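Local coordinates for protein histidine acid phosphatase (Bifidobacterium longum subsp. infantis, PDB 6RXD) that probably removes phosphate groups from phytate, other inositol polyphosphates and 2,3-bisphosphoglycerate as a phytase-type histidine acid phosphatase, at residues Ser11-Tyr16 against Thr440-Asn445; Ser26-Pro31 against Ile467-Tyr472; Gly232-Val237 against Ala342-Trp347. All blocks are in the same frame, centred on the assembly; numbering follows the deposited sequence.

Interaction 1: Ser11-Tyr16 against Thr440-Asn445; sequences SSKQPY and TPMAAN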
# COMPACT_ATOMS: atom_id res chain seq x y z
N SER A 11 9.13 -3.69 -5.34
CA SER A 11 8.98 -3.07 -4.02
C SER A 11 7.49 -2.88 -3.73
O SER A 11 6.68 -3.67 -4.17
CB SER A 11 9.77 -1.75 -3.96
OG SER A 11 9.63 -1.07 -2.70
N SER A 12 7.12 -1.83 -3.01
CA SER A 12 5.71 -1.64 -2.66
C SER A 12 4.83 -1.18 -3.85
O SER A 12 3.66 -0.87 -3.67
CB SER A 12 5.56 -0.68 -1.48
OG SER A 12 5.99 0.61 -1.86
N LYS A 13 5.40 -1.15 -5.05
CA LYS A 13 4.61 -0.94 -6.26
C LYS A 13 4.18 -2.27 -6.86
O LYS A 13 3.56 -2.31 -7.91
CB LYS A 13 5.40 -0.15 -7.32
CG LYS A 13 5.19 1.35 -7.30
CD LYS A 13 5.47 1.98 -5.97
CE LYS A 13 5.42 3.51 -6.10
NZ LYS A 13 5.20 4.18 -4.80
N GLN A 14 4.50 -3.38 -6.19
CA GLN A 14 4.07 -4.69 -6.66
C GLN A 14 2.56 -4.72 -6.96
O GLN A 14 1.74 -4.41 -6.08
CB GLN A 14 4.39 -5.73 -5.58
CG GLN A 14 3.76 -7.10 -5.82
CD GLN A 14 4.29 -7.76 -7.06
OE1 GLN A 14 5.51 -7.87 -7.25
NE2 GLN A 14 3.38 -8.23 -7.92
N PRO A 15 2.18 -5.07 -8.20
CA PRO A 15 0.73 -5.17 -8.41
C PRO A 15 0.10 -6.30 -7.58
O PRO A 15 0.71 -7.36 -7.38
CB PRO A 15 0.63 -5.48 -9.91
CG PRO A 15 1.88 -4.83 -10.50
CD PRO A 15 2.94 -5.12 -9.46
N TYR A 16 -1.11 -6.06 -7.09
CA TYR A 16 -1.81 -7.07 -6.31
C TYR A 16 -1.89 -8.39 -7.06
O TYR A 16 -2.19 -8.41 -8.26
CB TYR A 16 -3.23 -6.60 -6.02
CG TYR A 16 -3.94 -7.44 -4.99
CD1 TYR A 16 -3.52 -7.45 -3.67
CD2 TYR A 16 -5.04 -8.21 -5.34
CE1 TYR A 16 -4.18 -8.21 -2.71
CE2 TYR A 16 -5.72 -8.97 -4.40
CZ TYR A 16 -5.28 -8.97 -3.09
OH TYR A 16 -5.95 -9.73 -2.15
N THR A 440 3.17 -4.89 1.66
CA THR A 440 2.26 -3.83 1.25
C THR A 440 2.24 -3.62 -0.26
O THR A 440 2.58 -2.55 -0.77
CB THR A 440 2.55 -2.53 2.03
OG1 THR A 440 1.67 -1.49 1.60
CG2 THR A 440 4.03 -2.10 1.86
N PRO A 441 1.82 -4.64 -1.01
CA PRO A 441 1.67 -4.44 -2.45
C PRO A 441 0.53 -3.47 -2.69
O PRO A 441 -0.18 -3.09 -1.76
CB PRO A 441 1.26 -5.82 -2.94
CG PRO A 441 0.63 -6.51 -1.72
CD PRO A 441 1.51 -6.03 -0.61
N MET A 442 0.35 -3.07 -3.94
CA MET A 442 -0.84 -2.32 -4.27
C MET A 442 -2.07 -3.14 -3.89
O MET A 442 -2.08 -4.38 -4.06
CB MET A 442 -0.83 -1.94 -5.75
CG MET A 442 0.26 -0.94 -6.09
SD MET A 442 -0.05 0.69 -5.35
CE MET A 442 1.57 1.44 -5.53
N ALA A 443 -3.09 -2.46 -3.37
CA ALA A 443 -4.33 -3.08 -2.89
C ALA A 443 -4.14 -4.10 -1.77
O ALA A 443 -5.00 -4.94 -1.54
CB ALA A 443 -5.15 -3.71 -4.06
N ALA A 444 -3.03 -4.01 -1.05
CA ALA A 444 -2.80 -4.89 0.09
C ALA A 444 -4.00 -4.82 1.02
O ALA A 444 -4.54 -3.75 1.25
CB ALA A 444 -1.53 -4.48 0.85
N ASN A 445 -4.40 -5.95 1.58
CA ASN A 445 -5.56 -5.93 2.45
C ASN A 445 -5.55 -7.01 3.52
O ASN A 445 -4.99 -8.09 3.34
CB ASN A 445 -6.86 -5.98 1.62
CG ASN A 445 -7.01 -7.26 0.82
OD1 ASN A 445 -7.66 -8.21 1.26
ND2 ASN A 445 -6.39 -7.30 -0.34
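Gln-14 and Met-442 join the two loops by a single backbone bond: Met-442 N donates to Gln-14 O over 2.9 Å. The same oxygen also meets Pro-441 CB at 3.5 Å; from here to Asn-445 the loops are closely packed. Residues Pro-441 to Ala-444 form a type II beta turn, and Tyr-16 lies alongside it. With CG anti to the backbone N (chi1 -169°), the Tyr-16 chain runs along the turn; CB sits 3.2 Å from Met-442 O and touches the Ala-443 methyl. The phenol ends at Asn-445, whose ND2 uses both hydrogens, one for Tyr-16 OH at 3.1 Å and one for Ala-443 O at 3.0 Å. Both acceptors lie close to the amide plane, which fixes its rotation; Tyr-16 OH also bonds Glu-474.

The partly exposed side chains of Lys-13 and Gln-14 are held more loosely: Lys-13 CD only grazes Met-442 CE at 4.0 Å, while the Gln-14 amide turns away to bond Pro-15 O.

Ser-12 O bonds Arg-44, and the backbones of Ala-443 and Ala-444 pair with His-45 and Arg-44, in the Arg-His-Gly signature of histidine acid phosphatases. Helices 102-118, 301-317 and 400-410 pack around the contact, and the turn leads straight into strand 445-453.

Interaction 2: Ser26-Pro31 against Ile467-Tyr472; sequences SYSKAP and IVRMLY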
# COMPACT_ATOMS: atom_id res chain seq x y z
N SER A 26 -10.72 -22.85 -1.40
CA SER A 26 -10.20 -23.73 -0.35
C SER A 26 -10.01 -23.07 1.02
O SER A 26 -9.29 -23.60 1.86
CB SER A 26 -8.89 -24.38 -0.79
OG SER A 26 -7.86 -23.41 -0.91
N TYR A 27 -10.66 -21.93 1.25
CA TYR A 27 -10.56 -21.33 2.58
C TYR A 27 -11.21 -22.28 3.58
O TYR A 27 -12.24 -22.90 3.27
CB TYR A 27 -11.25 -19.97 2.63
CG TYR A 27 -10.61 -18.93 1.74
CD1 TYR A 27 -9.23 -18.73 1.75
CD2 TYR A 27 -11.37 -18.14 0.89
CE1 TYR A 27 -8.63 -17.78 0.94
CE2 TYR A 27 -10.79 -17.20 0.07
CZ TYR A 27 -9.42 -17.02 0.10
OH TYR A 27 -8.83 -16.08 -0.70
N SER A 28 -10.63 -22.40 4.76
CA SER A 28 -11.14 -23.36 5.74
C SER A 28 -12.58 -23.07 6.17
O SER A 28 -12.99 -21.90 6.25
CB SER A 28 -10.22 -23.45 6.95
OG SER A 28 -10.37 -22.31 7.78
N LYS A 29 -13.35 -24.13 6.42
CA LYS A 29 -14.69 -24.00 6.96
C LYS A 29 -14.63 -23.83 8.48
O LYS A 29 -13.81 -24.45 9.15
CB LYS A 29 -15.53 -25.23 6.62
CG LYS A 29 -15.53 -25.60 5.14
CD LYS A 29 -15.91 -24.42 4.27
CE LYS A 29 -16.09 -24.83 2.81
NZ LYS A 29 -16.39 -23.64 1.95
N ALA A 30 -15.51 -23.01 9.02
CA ALA A 30 -15.61 -22.86 10.47
C ALA A 30 -16.06 -24.19 11.07
O ALA A 30 -16.73 -24.99 10.39
CB ALA A 30 -16.59 -21.75 10.82
N PRO A 31 -15.69 -24.44 12.33
CA PRO A 31 -16.08 -25.70 12.98
C PRO A 31 -17.60 -25.87 13.05
O PRO A 31 -18.36 -24.90 13.01
CB PRO A 31 -15.50 -25.57 14.40
CG PRO A 31 -15.12 -24.12 14.55
CD PRO A 31 -14.80 -23.63 13.18
N ILE A 467 -15.85 -16.61 16.93
CA ILE A 467 -14.53 -17.03 16.45
C ILE A 467 -14.16 -16.28 15.18
O ILE A 467 -15.03 -15.80 14.45
CB ILE A 467 -14.48 -18.55 16.22
CG1 ILE A 467 -15.53 -18.98 15.19
CG2 ILE A 467 -14.67 -19.30 17.55
CD1 ILE A 467 -15.37 -20.44 14.76
N VAL A 468 -12.86 -16.15 14.94
CA VAL A 468 -12.39 -15.24 13.91
C VAL A 468 -11.30 -15.89 13.08
O VAL A 468 -10.46 -16.61 13.62
CB VAL A 468 -11.80 -13.96 14.57
CG1 VAL A 468 -11.36 -12.92 13.52
CG2 VAL A 468 -12.79 -13.32 15.56
N ARG A 469 -11.28 -15.61 11.78
CA ARG A 469 -10.28 -16.15 10.86
C ARG A 469 -9.77 -15.00 9.99
O ARG A 469 -10.56 -14.16 9.58
CB ARG A 469 -10.93 -17.23 9.99
CG ARG A 469 -10.08 -17.82 8.88
CD ARG A 469 -10.26 -17.07 7.54
NE ARG A 469 -11.62 -17.09 6.98
CZ ARG A 469 -12.20 -18.17 6.44
NH1 ARG A 469 -11.57 -19.33 6.43
NH2 ARG A 469 -13.42 -18.09 5.93
N MET A 470 -8.46 -14.97 9.71
CA MET A 470 -7.87 -13.87 8.93
C MET A 470 -7.36 -14.29 7.55
O MET A 470 -6.81 -15.40 7.38
CB MET A 470 -6.71 -13.23 9.72
CG MET A 470 -5.84 -12.26 8.89
SD MET A 470 -4.83 -11.17 9.92
CE MET A 470 -4.05 -12.38 11.02
N LEU A 471 -7.57 -13.41 6.57
CA LEU A 471 -6.92 -13.47 5.25
C LEU A 471 -6.03 -12.24 5.10
O LEU A 471 -6.45 -11.14 5.45
CB LEU A 471 -7.95 -13.48 4.12
CG LEU A 471 -9.09 -14.49 4.05
CD1 LEU A 471 -9.71 -14.48 2.64
CD2 LEU A 471 -8.67 -15.88 4.42
N TYR A 472 -4.82 -12.42 4.58
CA TYR A 472 -3.89 -11.32 4.34
C TYR A 472 -3.54 -11.41 2.86
O TYR A 472 -3.00 -12.43 2.40
CB TYR A 472 -2.64 -11.54 5.19
CG TYR A 472 -1.56 -10.46 5.12
CD1 TYR A 472 -1.85 -9.15 4.76
CD2 TYR A 472 -0.25 -10.78 5.42
CE1 TYR A 472 -0.84 -8.17 4.72
CE2 TYR A 472 0.76 -9.84 5.37
CZ TYR A 472 0.47 -8.54 5.03
OH TYR A 472 1.49 -7.62 5.02
O HOH W 1 -14.76 -20.44 4.72
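Tyr-27 to Pro-31 runs antiparallel to strand 467-472, with end-to-end directions 172° apart, but the CA atoms of Tyr-27 and Leu-471 stand 9.1 Å from each other, too far for strand pairing. The loop, extended in a polyproline II-like conformation, is instead a cover laid over one face of the mixed beta sheet of the histidine phosphatase fold. Ile-467, Arg-469 and Leu-471, alternate residues of the strand, point their side chains toward it.

At one end, the Leu-471 isopropyl group packs over one face of the Tyr-27 ring in a CH-pi contact: CD1 is 3.9 Å from the ring centroid and displaced toward the rim near CZ. The phenol oxygen itself bonds Glu-474 O. At the other end, Ile-467 CD1 ends against the Pro-31 ring, 3.6 Å from CD, with the Ala-30 methyl nearby.

Between these apolar ends, Arg-469 carries the polar link. Its chain bends at chi2 and chi3 (-92° and -61°), bringing NH1 to Ser-28 O at 2.9 Å on a lone pair in the carbonyl plane, although the oxygen is tilted from the guanidinium plane. The group has acidic partners too: NE pairs with Asp-449 and NH1 with Glu-476, which also takes a bond from Ser-28 OG. The two carboxylates probably balance its charge and, with Ser-28 O, fix the orientation of the group. One water closes the bridge in the guanidinium plane, donating to Ser-28 O at 2.8 Å and accepting from Arg-469 NH2 at 3.0 Å.

Interaction 3: Gly232-Val237 against Ala342-Trp347; sequences GDNVDV and ARMFAW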
# COMPACT_ATOMS: atom_id res chain seq x y z
N GLY A 232 22.05 5.22 2.33
CA GLY A 232 22.19 6.18 1.24
C GLY A 232 23.59 6.23 0.67
O GLY A 232 23.79 6.59 -0.49
N ASP A 233 24.58 5.89 1.49
CA ASP A 233 25.97 5.92 1.03
C ASP A 233 26.44 4.57 0.50
O ASP A 233 27.61 4.41 0.17
CB ASP A 233 26.89 6.36 2.17
CG ASP A 233 26.67 7.82 2.56
OD1 ASP A 233 26.15 8.59 1.74
OD2 ASP A 233 27.04 8.19 3.70
N ASN A 234 25.53 3.61 0.41
CA ASN A 234 25.90 2.26 -0.02
C ASN A 234 26.61 2.24 -1.37
O ASN A 234 26.06 2.70 -2.37
CB ASN A 234 24.67 1.36 -0.07
CG ASN A 234 25.03 -0.07 -0.37
OD1 ASN A 234 25.13 -0.46 -1.53
ND2 ASN A 234 25.26 -0.87 0.67
N VAL A 235 27.84 1.73 -1.39
CA VAL A 235 28.66 1.77 -2.60
C VAL A 235 28.10 0.86 -3.70
O VAL A 235 28.19 1.17 -4.89
CB VAL A 235 30.13 1.40 -2.29
CG1 VAL A 235 30.95 1.32 -3.56
CG2 VAL A 235 30.73 2.42 -1.33
N ASP A 236 27.52 -0.27 -3.30
CA ASP A 236 26.96 -1.20 -4.28
C ASP A 236 25.72 -0.64 -5.00
O ASP A 236 25.50 -0.95 -6.18
CB ASP A 236 26.67 -2.56 -3.64
CG ASP A 236 27.93 -3.32 -3.29
OD1 ASP A 236 27.86 -4.26 -2.47
OD2 ASP A 236 29.01 -2.97 -3.82
N VAL A 237 24.94 0.18 -4.31
CA VAL A 237 23.82 0.86 -4.99
C VAL A 237 24.37 1.85 -6.01
O VAL A 237 23.83 1.98 -7.12
CB VAL A 237 22.85 1.54 -4.00
CG1 VAL A 237 21.82 2.38 -4.75
CG2 VAL A 237 22.14 0.50 -3.14
N ALA A 342 17.86 -3.91 -10.12
CA ALA A 342 16.51 -3.63 -9.62
C ALA A 342 16.37 -4.05 -8.16
O ALA A 342 15.74 -3.36 -7.36
CB ALA A 342 15.44 -4.31 -10.48
N ARG A 343 16.96 -5.20 -7.81
CA ARG A 343 16.90 -5.70 -6.45
C ARG A 343 17.59 -4.73 -5.48
O ARG A 343 17.12 -4.50 -4.38
CB ARG A 343 17.52 -7.10 -6.39
CG ARG A 343 17.59 -7.73 -5.01
CD ARG A 343 18.35 -9.06 -5.08
NE ARG A 343 18.49 -9.68 -3.77
CZ ARG A 343 19.48 -9.42 -2.93
NH1 ARG A 343 19.52 -10.03 -1.75
NH2 ARG A 343 20.42 -8.55 -3.26
N MET A 344 18.72 -4.17 -5.91
CA MET A 344 19.42 -3.16 -5.11
C MET A 344 18.55 -1.92 -4.91
O MET A 344 18.50 -1.36 -3.81
CB MET A 344 20.75 -2.75 -5.75
CG MET A 344 21.79 -3.85 -5.80
SD MET A 344 22.22 -4.47 -4.17
CE MET A 344 22.74 -2.95 -3.36
N PHE A 345 17.91 -1.45 -5.97
CA PHE A 345 17.07 -0.25 -5.89
C PHE A 345 15.83 -0.51 -5.03
O PHE A 345 15.40 0.36 -4.27
CB PHE A 345 16.65 0.21 -7.29
CG PHE A 345 17.82 0.44 -8.21
CD1 PHE A 345 19.00 1.00 -7.73
CD2 PHE A 345 17.76 0.06 -9.55
CE1 PHE A 345 20.08 1.20 -8.57
CE2 PHE A 345 18.85 0.25 -10.40
CZ PHE A 345 20.01 0.83 -9.90
N ALA A 346 15.28 -1.71 -5.16
CA ALA A 346 14.16 -2.13 -4.31
C ALA A 346 14.56 -2.12 -2.84
O ALA A 346 13.77 -1.73 -1.99
CB ALA A 346 13.66 -3.52 -4.71
N TRP A 347 15.77 -2.56 -2.54
CA TRP A 347 16.22 -2.53 -1.15
C TRP A 347 16.32 -1.10 -0.67
O TRP A 347 15.90 -0.79 0.44
CB TRP A 347 17.56 -3.23 -0.98
CG TRP A 347 18.20 -2.93 0.33
CD1 TRP A 347 17.80 -3.37 1.57
CD2 TRP A 347 19.39 -2.16 0.55
NE1 TRP A 347 18.66 -2.90 2.54
CE2 TRP A 347 19.64 -2.16 1.94
CE3 TRP A 347 20.25 -1.46 -0.30
CZ2 TRP A 347 20.73 -1.49 2.50
CZ3 TRP A 347 21.34 -0.78 0.27
CH2 TRP A 347 21.57 -0.81 1.65
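Asn-234 OD1 accepts from Val-237 N at 2.9 Å, while Met-344 CE of the facing helix lies 3.9 Å from the same oxygen. This is an N-cap: Asn-234 stands just before helix 235-245, and its side chain satisfies an amide of the first turn, with the donor in the carbonyl plane. CG lies anti to the backbone N (chi1 -174°), which carries the amide over the start of the helix. The cap and that first turn then pack against helix 339-357.

Trp-347 meets both parts with the rim of its six-membered ring. Val-237 CG2 touches CZ3 at 3.7 Å in the ring plane; Asn-234 CB also lies at this edge, and Asn-234 ND2 is 3.8 Å from CH2. The amide and indole planes are turned 70° against each other, so the two groups do not stack. At the far end of the indole, NE1 bonds Tyr-427 O, and the ring system meets Tyr-429 edge-to-face.

Phe-345 turns its ring edge to Val-237 O and packs farther along helix 235-245 on Ala-240, Ser-241 and Leu-244. Met-344 lies between the cap and Val-237. Its chain bends at both chi2 and chi3, curling the terminal methyl in beside Asn-234 OD1. There CE also touches Asp-236 CB at 4.0 Å, and it comes closest to Val-237 CG2, at 3.5 Å.

In the fold
Interaction 1 sits in the middle, about 5 Å from the chain centre, its own centre about 23 and 20 Å from those of interactions 2 and 3. It borders the Arg-His-Gly signature that in this family marks the active site. Interaction 2 follows on through the sheet, Asn-445 O packing on Tyr-472 CD1 at 3.6 Å; interaction 3 lies among the helices, about 39 Å from interaction 2 between centres. Helix 339-357, one side of interaction 3, also bonds the 11-16 segment through Asp-350 and Ser-11 OG. The Phe-345 side chain is about 4 Å from that of Asp-341, a zinc-binding residue of this protein left without zinc in this chain, and about 13 Å from a bound zinc ion.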